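Local atomic coordinates of dipeptidase AC. Metallo peptidase. MEROPS family M19 (Rhodobacter sphaeroides, PDB entry 3FDG), a protein that probably hydrolyses dipeptides as a metal-dependent dipeptidase of the M19 (membrane dipeptidase) family, using a site that holds two metal ions. Residues Asn12-Arg17 / Asp304-Thr309; Ala54-Ser59 / Trp164-Val169; Leu206-Leu211 / Ala225-Thr230. All coordinates share one frame; numbering follows the deposited sequence.

Interaction 1: Asn12-Arg17 / Asp304-Thr309. With MG (magnesium ion), chain E.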
# COMPACT_ATOMS: atom_id res chain seq x y z
N ASN B 12 14.82 -9.77 -9.84
CA ASN B 12 15.64 -10.35 -8.80
C ASN B 12 14.81 -10.57 -7.54
O ASN B 12 13.77 -9.91 -7.35
CB ASN B 12 16.85 -9.47 -8.51
CG ASN B 12 16.53 -8.25 -7.65
OD1 ASN B 12 16.24 -8.38 -6.45
ND2 ASN B 12 16.57 -7.06 -8.26
N ASP B 13 15.30 -11.44 -6.66
CA ASP B 13 14.56 -11.77 -5.47
C ASP B 13 15.32 -11.38 -4.21
O ASP B 13 15.18 -12.04 -3.16
CB ASP B 13 14.26 -13.28 -5.46
CG ASP B 13 13.17 -13.66 -6.50
OD1 ASP B 13 12.04 -13.19 -6.33
OD2 ASP B 13 13.44 -14.39 -7.46
N PHE B 14 16.06 -10.28 -4.30
CA PHE B 14 16.76 -9.71 -3.15
C PHE B 14 15.80 -9.47 -1.96
O PHE B 14 16.17 -9.72 -0.83
CB PHE B 14 17.51 -8.41 -3.53
CG PHE B 14 18.25 -7.80 -2.40
CD1 PHE B 14 19.43 -8.43 -1.90
CD2 PHE B 14 17.78 -6.62 -1.79
CE1 PHE B 14 20.13 -7.85 -0.85
CE2 PHE B 14 18.44 -6.03 -0.74
CZ PHE B 14 19.65 -6.63 -0.24
N LEU B 15 14.56 -9.03 -2.21
CA LEU B 15 13.66 -8.74 -1.07
C LEU B 15 13.39 -9.99 -0.22
O LEU B 15 13.06 -9.90 0.96
CB LEU B 15 12.32 -8.17 -1.59
CG LEU B 15 12.50 -6.76 -2.17
CD1 LEU B 15 11.13 -6.39 -2.86
CD2 LEU B 15 12.83 -5.71 -1.08
N LEU B 16 13.51 -11.16 -0.82
CA LEU B 16 13.28 -12.40 -0.08
C LEU B 16 14.34 -12.58 1.01
O LEU B 16 14.06 -13.11 2.13
CB LEU B 16 13.24 -13.59 -1.06
CG LEU B 16 12.82 -14.97 -0.59
CD1 LEU B 16 11.40 -14.90 -0.03
CD2 LEU B 16 12.93 -15.97 -1.79
N ARG B 17 15.55 -12.11 0.71
CA ARG B 17 16.65 -12.20 1.71
C ARG B 17 16.38 -11.31 2.89
O ARG B 17 16.75 -11.64 4.03
CB ARG B 17 17.99 -11.90 1.07
CG ARG B 17 18.35 -12.98 -0.01
CD ARG B 17 19.71 -12.81 -0.60
NE ARG B 17 20.76 -12.41 0.36
CZ ARG B 17 21.76 -11.58 0.06
NH1 ARG B 17 21.85 -11.08 -1.18
NH2 ARG B 17 22.66 -11.25 0.99
N ASP B 304 17.17 -13.29 -12.42
CA ASP B 304 16.69 -14.14 -11.31
C ASP B 304 17.81 -14.21 -10.24
O ASP B 304 17.89 -15.20 -9.46
CB ASP B 304 16.26 -15.52 -11.86
CG ASP B 304 15.07 -16.16 -11.09
OD1 ASP B 304 14.53 -15.53 -10.16
OD2 ASP B 304 14.61 -17.27 -11.49
N PHE B 305 18.61 -13.15 -10.12
CA PHE B 305 19.56 -13.04 -8.99
C PHE B 305 18.84 -13.22 -7.64
O PHE B 305 17.74 -12.67 -7.42
CB PHE B 305 20.31 -11.69 -8.91
CG PHE B 305 21.48 -11.52 -9.87
CD1 PHE B 305 22.48 -12.50 -10.00
CD2 PHE B 305 21.61 -10.31 -10.59
CE1 PHE B 305 23.57 -12.30 -10.92
CE2 PHE B 305 22.66 -10.08 -11.45
CZ PHE B 305 23.67 -11.07 -11.61
N ASP B 306 19.49 -13.97 -6.74
CA ASP B 306 18.94 -14.34 -5.43
C ASP B 306 17.67 -15.21 -5.51
O ASP B 306 17.03 -15.49 -4.49
CB ASP B 306 18.78 -13.10 -4.53
CG ASP B 306 20.09 -12.64 -3.99
OD1 ASP B 306 20.92 -13.54 -3.64
OD2 ASP B 306 20.34 -11.43 -3.94
N GLY B 307 17.31 -15.62 -6.71
CA GLY B 307 16.16 -16.49 -6.89
C GLY B 307 16.49 -17.83 -7.54
O GLY B 307 15.61 -18.64 -7.67
N ALA B 308 17.74 -18.08 -7.92
CA ALA B 308 18.12 -19.29 -8.68
C ALA B 308 19.58 -19.62 -8.44
O ALA B 308 20.35 -18.79 -7.93
CB ALA B 308 17.95 -19.08 -10.16
N THR B 309 19.97 -20.83 -8.88
CA THR B 309 21.38 -21.16 -9.05
C THR B 309 21.83 -20.74 -10.44
O THR B 309 21.19 -21.11 -11.44
CB THR B 309 21.63 -22.67 -8.89
OG1 THR B 309 21.33 -23.03 -7.55
CG2 THR B 309 23.07 -22.99 -9.17
MG MG E . 11.50 -14.35 -8.09
O HOH W 1 11.01 -15.89 -6.82
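The binuclear metal site of this TIM-barrel dipeptidase is where Asn12-Arg17 and Asp304-Thr309 meet, with Asp13 in contact with Asp304, Phe305 and Asp306. Asp13 chelates one magnesium ion with both carboxylate oxygens, OD2 at 2.0 Å and OD1 slightly farther off; water 1, His11 and Glu137 complete the modelled shell. Asp304 lies beside the site without binding here: its OD1 stops 3.9 Å from the magnesium ion, although this residue has been seen as a ligand of the same site. Asp304 OD1 and Asp13 OD2 are two acceptors only 3.1 Å apart, their carboxylate planes turned by 56°, a closeness that the adjacent magnesium ion probably makes tolerable. Asp304 OD2 is held from outside by Asn262.

The Asp13 backbone is held too: its N gives a nearly straight bond of 2.8 Å to Phe305 O. Asn12 OD1, one residue before, accepts from Phe14 N on a lone pair in the amide plane, an Asx turn leading into the helix.

Farther from the metal, Asp306 OD1 accepts from His37 N, while Arg17 NH1 also donates to Leu38 O. A bend at chi3 (40°) swings the Arg17 guanidinium round to Asp306. There NH1 reaches Asp306 OD2 at 3.2 Å in a salt bridge, the oxygen lying in the guanidinium plane but approached from 40° above its own carboxylate.

Interaction 2: Ala54-Ser59 / Trp164-Val169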
# COMPACT_ATOMS: atom_id res chain seq x y z
N ALA B 54 11.35 -8.07 -7.15
CA ALA B 54 10.13 -8.89 -6.95
C ALA B 54 9.68 -9.00 -5.51
O ALA B 54 10.48 -9.33 -4.58
CB ALA B 54 10.38 -10.29 -7.47
N ILE B 55 8.40 -8.74 -5.33
CA ILE B 55 7.65 -9.10 -4.15
C ILE B 55 7.09 -10.48 -4.51
O ILE B 55 6.24 -10.65 -5.39
CB ILE B 55 6.52 -8.13 -3.82
CG1 ILE B 55 7.06 -6.71 -3.49
CG2 ILE B 55 5.67 -8.69 -2.65
CD1 ILE B 55 6.01 -5.62 -3.56
N TYR B 56 7.56 -11.48 -3.79
CA TYR B 56 7.22 -12.82 -4.13
C TYR B 56 6.86 -13.50 -2.82
O TYR B 56 7.71 -13.53 -1.92
CB TYR B 56 8.44 -13.51 -4.73
CG TYR B 56 8.37 -15.00 -4.57
CD1 TYR B 56 7.35 -15.72 -5.21
CD2 TYR B 56 9.28 -15.69 -3.75
CE1 TYR B 56 7.23 -17.10 -5.07
CE2 TYR B 56 9.19 -17.10 -3.60
CZ TYR B 56 8.15 -17.77 -4.27
OH TYR B 56 7.98 -19.11 -4.15
N VAL B 57 5.66 -14.07 -2.72
CA VAL B 57 5.23 -14.70 -1.44
C VAL B 57 5.62 -16.19 -1.42
O VAL B 57 5.10 -16.98 -2.18
CB VAL B 57 3.71 -14.50 -1.23
CG1 VAL B 57 3.17 -15.29 0.01
CG2 VAL B 57 3.39 -12.99 -1.15
N PRO B 58 6.60 -16.58 -0.56
CA PRO B 58 6.99 -17.98 -0.70
C PRO B 58 5.97 -19.04 -0.16
O PRO B 58 5.18 -18.77 0.74
CB PRO B 58 8.31 -18.07 0.08
CG PRO B 58 8.40 -16.76 0.90
CD PRO B 58 7.19 -15.91 0.60
N SER B 59 6.02 -20.22 -0.75
CA SER B 59 5.36 -21.41 -0.23
C SER B 59 6.23 -22.09 0.87
O SER B 59 7.43 -21.81 0.99
CB SER B 59 5.13 -22.40 -1.40
OG SER B 59 4.02 -21.95 -2.15
N TRP B 164 2.94 -17.23 -9.97
CA TRP B 164 4.19 -17.89 -9.86
C TRP B 164 3.88 -19.34 -10.32
O TRP B 164 2.87 -19.58 -11.01
CB TRP B 164 4.68 -17.81 -8.38
CG TRP B 164 5.99 -18.44 -8.16
CD1 TRP B 164 7.17 -18.13 -8.75
CD2 TRP B 164 6.25 -19.59 -7.32
NE1 TRP B 164 8.16 -18.99 -8.30
CE2 TRP B 164 7.62 -19.89 -7.43
CE3 TRP B 164 5.46 -20.35 -6.46
CZ2 TRP B 164 8.23 -20.94 -6.72
CZ3 TRP B 164 6.06 -21.39 -5.76
CH2 TRP B 164 7.43 -21.68 -5.91
N SER B 165 4.73 -20.28 -9.96
CA SER B 165 4.55 -21.69 -10.36
C SER B 165 3.72 -22.37 -9.24
O SER B 165 4.26 -23.15 -8.45
CB SER B 165 5.94 -22.32 -10.57
OG SER B 165 6.50 -22.02 -11.87
N ARG B 166 2.42 -22.04 -9.20
CA ARG B 166 1.45 -22.25 -8.09
C ARG B 166 0.07 -21.67 -8.50
O ARG B 166 0.02 -20.56 -9.02
CB ARG B 166 1.97 -21.54 -6.84
CG ARG B 166 1.08 -21.57 -5.55
CD ARG B 166 1.90 -20.98 -4.38
NE ARG B 166 2.09 -19.53 -4.59
CZ ARG B 166 3.05 -18.80 -4.03
NH1 ARG B 166 3.92 -19.36 -3.19
NH2 ARG B 166 3.13 -17.49 -4.31
N PRO B 167 -1.05 -22.42 -8.30
CA PRO B 167 -2.38 -21.94 -8.74
C PRO B 167 -2.84 -20.69 -7.95
O PRO B 167 -2.53 -20.60 -6.75
CB PRO B 167 -3.30 -23.12 -8.40
CG PRO B 167 -2.61 -23.84 -7.32
CD PRO B 167 -1.15 -23.73 -7.63
N THR B 168 -3.53 -19.76 -8.63
CA THR B 168 -4.05 -18.52 -8.00
C THR B 168 -5.53 -18.34 -8.40
O THR B 168 -6.04 -19.13 -9.20
CB THR B 168 -3.23 -17.25 -8.40
OG1 THR B 168 -3.60 -16.82 -9.72
CG2 THR B 168 -1.74 -17.49 -8.31
N VAL B 169 -6.23 -17.35 -7.86
CA VAL B 169 -7.62 -17.08 -8.34
C VAL B 169 -7.71 -16.53 -9.74
O VAL B 169 -8.81 -16.46 -10.33
CB VAL B 169 -8.40 -16.13 -7.39
CG1 VAL B 169 -8.56 -16.81 -6.04
CG2 VAL B 169 -7.67 -14.77 -7.25
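Arg166 and Val57 meet end-on: NH1 and NH2 of the guanidinium both donate to the single carbonyl oxygen Val57 O, from NH1 at 2.8 Å and from NH2 at 2.9 Å. NH1 gives a second, straighter bond of 2.8 Å to Ser59 OG, and both acceptors lie close to the guanidinium plane. A bend at chi3 (70°) in the otherwise extended Arg166 chain brings the group to this edge-on position. Trp164 CE3 lies over one guanidinium face, toward its rim.

Next to it, Tyr56 turns its edge to the face of Trp164, the ring planes 56° apart, with Tyr56 CE1 at 3.5 Å from Trp164 CD2. Tyr56 OH stands over the same indole face, 3.2 Å from Trp164 CH2. In the TIM barrel this joins the loop after strand 157-161 to the chain as it leaves strand 48-56, beside the metal site.

A leucine in place of Arg166 would probably leave Val57 O and Ser59 OG without these donors and Glu140 without the charge that Arg166 NE brings to it. Behind the indole, Ser165 CB sits over the centre of the opposite face, and Ser165 OG is hydrogen-bonded to Val174 O and to the metal ligand His210.

Interaction 3: Leu206-Leu211 / Ala225-Thr230. With MG (magnesium ion), chain F.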
# COMPACT_ATOMS: atom_id res chain seq x y z
N LEU B 206 2.26 -6.42 -17.34
CA LEU B 206 2.06 -7.82 -17.07
C LEU B 206 3.33 -8.63 -17.39
O LEU B 206 3.98 -8.41 -18.44
CB LEU B 206 0.89 -8.33 -17.90
CG LEU B 206 -0.42 -7.67 -17.48
CD1 LEU B 206 -1.50 -7.68 -18.63
CD2 LEU B 206 -1.00 -8.43 -16.26
N ASP B 207 3.66 -9.56 -16.47
CA ASP B 207 4.83 -10.41 -16.63
C ASP B 207 4.35 -11.85 -16.82
O ASP B 207 3.69 -12.42 -15.92
CB ASP B 207 5.75 -10.28 -15.40
CG ASP B 207 6.97 -11.20 -15.50
OD1 ASP B 207 7.18 -11.82 -16.56
OD2 ASP B 207 7.71 -11.30 -14.51
N LEU B 208 4.69 -12.45 -17.97
CA LEU B 208 4.19 -13.80 -18.31
C LEU B 208 5.12 -14.93 -17.83
O LEU B 208 4.79 -16.09 -17.97
CB LEU B 208 4.03 -13.95 -19.82
CG LEU B 208 3.14 -12.88 -20.49
CD1 LEU B 208 3.10 -12.94 -21.99
CD2 LEU B 208 1.74 -12.97 -19.93
N SER B 209 6.29 -14.60 -17.29
CA SER B 209 7.15 -15.66 -16.74
C SER B 209 6.41 -16.42 -15.65
O SER B 209 5.77 -15.78 -14.78
CB SER B 209 8.44 -15.06 -16.16
OG SER B 209 9.27 -14.61 -17.22
N HIS B 210 6.52 -17.75 -15.70
CA HIS B 210 5.81 -18.72 -14.81
C HIS B 210 4.40 -19.02 -15.32
O HIS B 210 3.83 -20.05 -14.99
CB HIS B 210 5.72 -18.26 -13.34
CG HIS B 210 7.06 -18.22 -12.65
ND1 HIS B 210 7.64 -19.34 -12.08
CD2 HIS B 210 7.90 -17.19 -12.39
CE1 HIS B 210 8.80 -19.01 -11.53
NE2 HIS B 210 8.97 -17.71 -11.70
N LEU B 211 3.79 -18.13 -16.07
CA LEU B 211 2.45 -18.41 -16.55
C LEU B 211 2.48 -19.59 -17.57
O LEU B 211 3.45 -19.69 -18.35
CB LEU B 211 1.90 -17.13 -17.19
CG LEU B 211 0.44 -17.14 -17.65
CD1 LEU B 211 -0.56 -17.45 -16.47
CD2 LEU B 211 0.05 -15.84 -18.32
N ALA B 225 -1.28 -4.26 -24.45
CA ALA B 225 0.10 -3.79 -24.15
C ALA B 225 1.17 -4.85 -24.55
O ALA B 225 0.82 -6.04 -24.72
CB ALA B 225 0.24 -3.44 -22.62
N PRO B 226 2.42 -4.41 -24.81
CA PRO B 226 3.50 -5.36 -25.21
C PRO B 226 3.60 -6.52 -24.25
O PRO B 226 3.39 -6.34 -23.04
CB PRO B 226 4.76 -4.49 -25.16
CG PRO B 226 4.22 -3.05 -25.47
CD PRO B 226 2.95 -3.03 -24.64
N LEU B 227 3.85 -7.71 -24.80
CA LEU B 227 3.90 -8.94 -24.02
C LEU B 227 5.30 -9.07 -23.49
O LEU B 227 6.26 -8.92 -24.22
CB LEU B 227 3.61 -10.19 -24.89
CG LEU B 227 2.17 -10.27 -25.45
CD1 LEU B 227 2.04 -11.54 -26.25
CD2 LEU B 227 1.11 -10.23 -24.34
N VAL B 228 5.38 -9.39 -22.21
CA VAL B 228 6.66 -9.40 -21.53
C VAL B 228 6.84 -10.65 -20.70
O VAL B 228 5.94 -11.03 -19.96
CB VAL B 228 6.76 -8.19 -20.54
CG1 VAL B 228 8.10 -8.21 -19.78
CG2 VAL B 228 6.58 -6.85 -21.28
N ALA B 229 8.06 -11.20 -20.72
CA ALA B 229 8.42 -12.32 -19.84
C ALA B 229 9.73 -11.87 -19.28
O ALA B 229 10.72 -11.76 -20.02
CB ALA B 229 8.55 -13.62 -20.63
N THR B 230 9.75 -11.53 -18.00
CA THR B 230 10.93 -10.84 -17.41
C THR B 230 12.08 -11.76 -17.18
O THR B 230 13.23 -11.30 -17.02
CB THR B 230 10.61 -10.17 -16.02
OG1 THR B 230 10.15 -11.14 -15.08
CG2 THR B 230 9.54 -9.02 -16.20
MG MG F . 10.58 -16.53 -10.83
O HOH W 2 2.71 -9.31 -20.84
O HOH W 3 12.11 -18.12 -11.56
O HOH W 4 10.46 -18.13 -9.04
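Asp207 OD1 is gripped by two backbone N-H groups that come from opposite faces of its carboxylate plane. Thr230 N reaches it across the contact at 3.0 Å, and Ser209 N, from its own segment, closes an Asx turn at the same distance. Both donors stand well out of the plane. The other oxygen, Asp207 OD2, takes the hydroxyl of Thr230 at 2.5 Å, again from above the plane, so Thr230 holds the carboxylate by backbone and side chain together. A fully extended first torsion (chi1 178°) carries the Asp207 carboxylate across to Thr230, while Thr230 OG1 sits between its own N and carbonyl carbon (chi1 59°), close enough to its N for both donors to serve one carboxylate. Three bonds on two oxygens should fix the rotation of this buried acid and are likely to stabilise its charged form.

The backbones join directly where Leu208 N donates to Val228 O at 2.7 Å, in the carbonyl plane. One step back the chains are bridged by water 2, which donates to Leu206 O and accepts from Val228 N. Apolar contact is lighter: Leu208 CD1 rests on Leu227 CB at 4.0 Å, with Phe216 and Val219 of helix 213-222 also against Leu208.

Ser209 OG bonds Ser232 OG and His231 N, just past Thr230. The type II turn from Leu208 to Leu211 then carries His210, whose NE2 binds the second magnesium ion at 2.2 Å, beside waters 3 and 4, Glu137 and His231. The successive barrel strands 205-206 and 228-229 thus end in loops that each supply a histidine, a layout characteristic of the metal-dependent hydrolase active site at the C-terminal mouth of a TIM barrel.

All three contacts gather at the mouth of one barrel, around its two magnesium ions. Interactions 1 and 3 are buried and each contains a metal ligand; interaction 2 is only partly buried and contributes second-shell residues instead. Interaction 1 relies on carboxylates near a cation plus an ion pair, interaction 2 on an arginine and an aromatic pair, interaction 3 on a carboxylate satisfied by neutral donors. The first two adjoin through Asn12 O and Ala54 N, a probable hydrogen bond between neighbouring strands, and 54-59 with 164-169 meets interaction 3 where the loop after strand 157-161 touches His210. Interactions 1 and 3 do not touch, but Glu137 binds both metals between them.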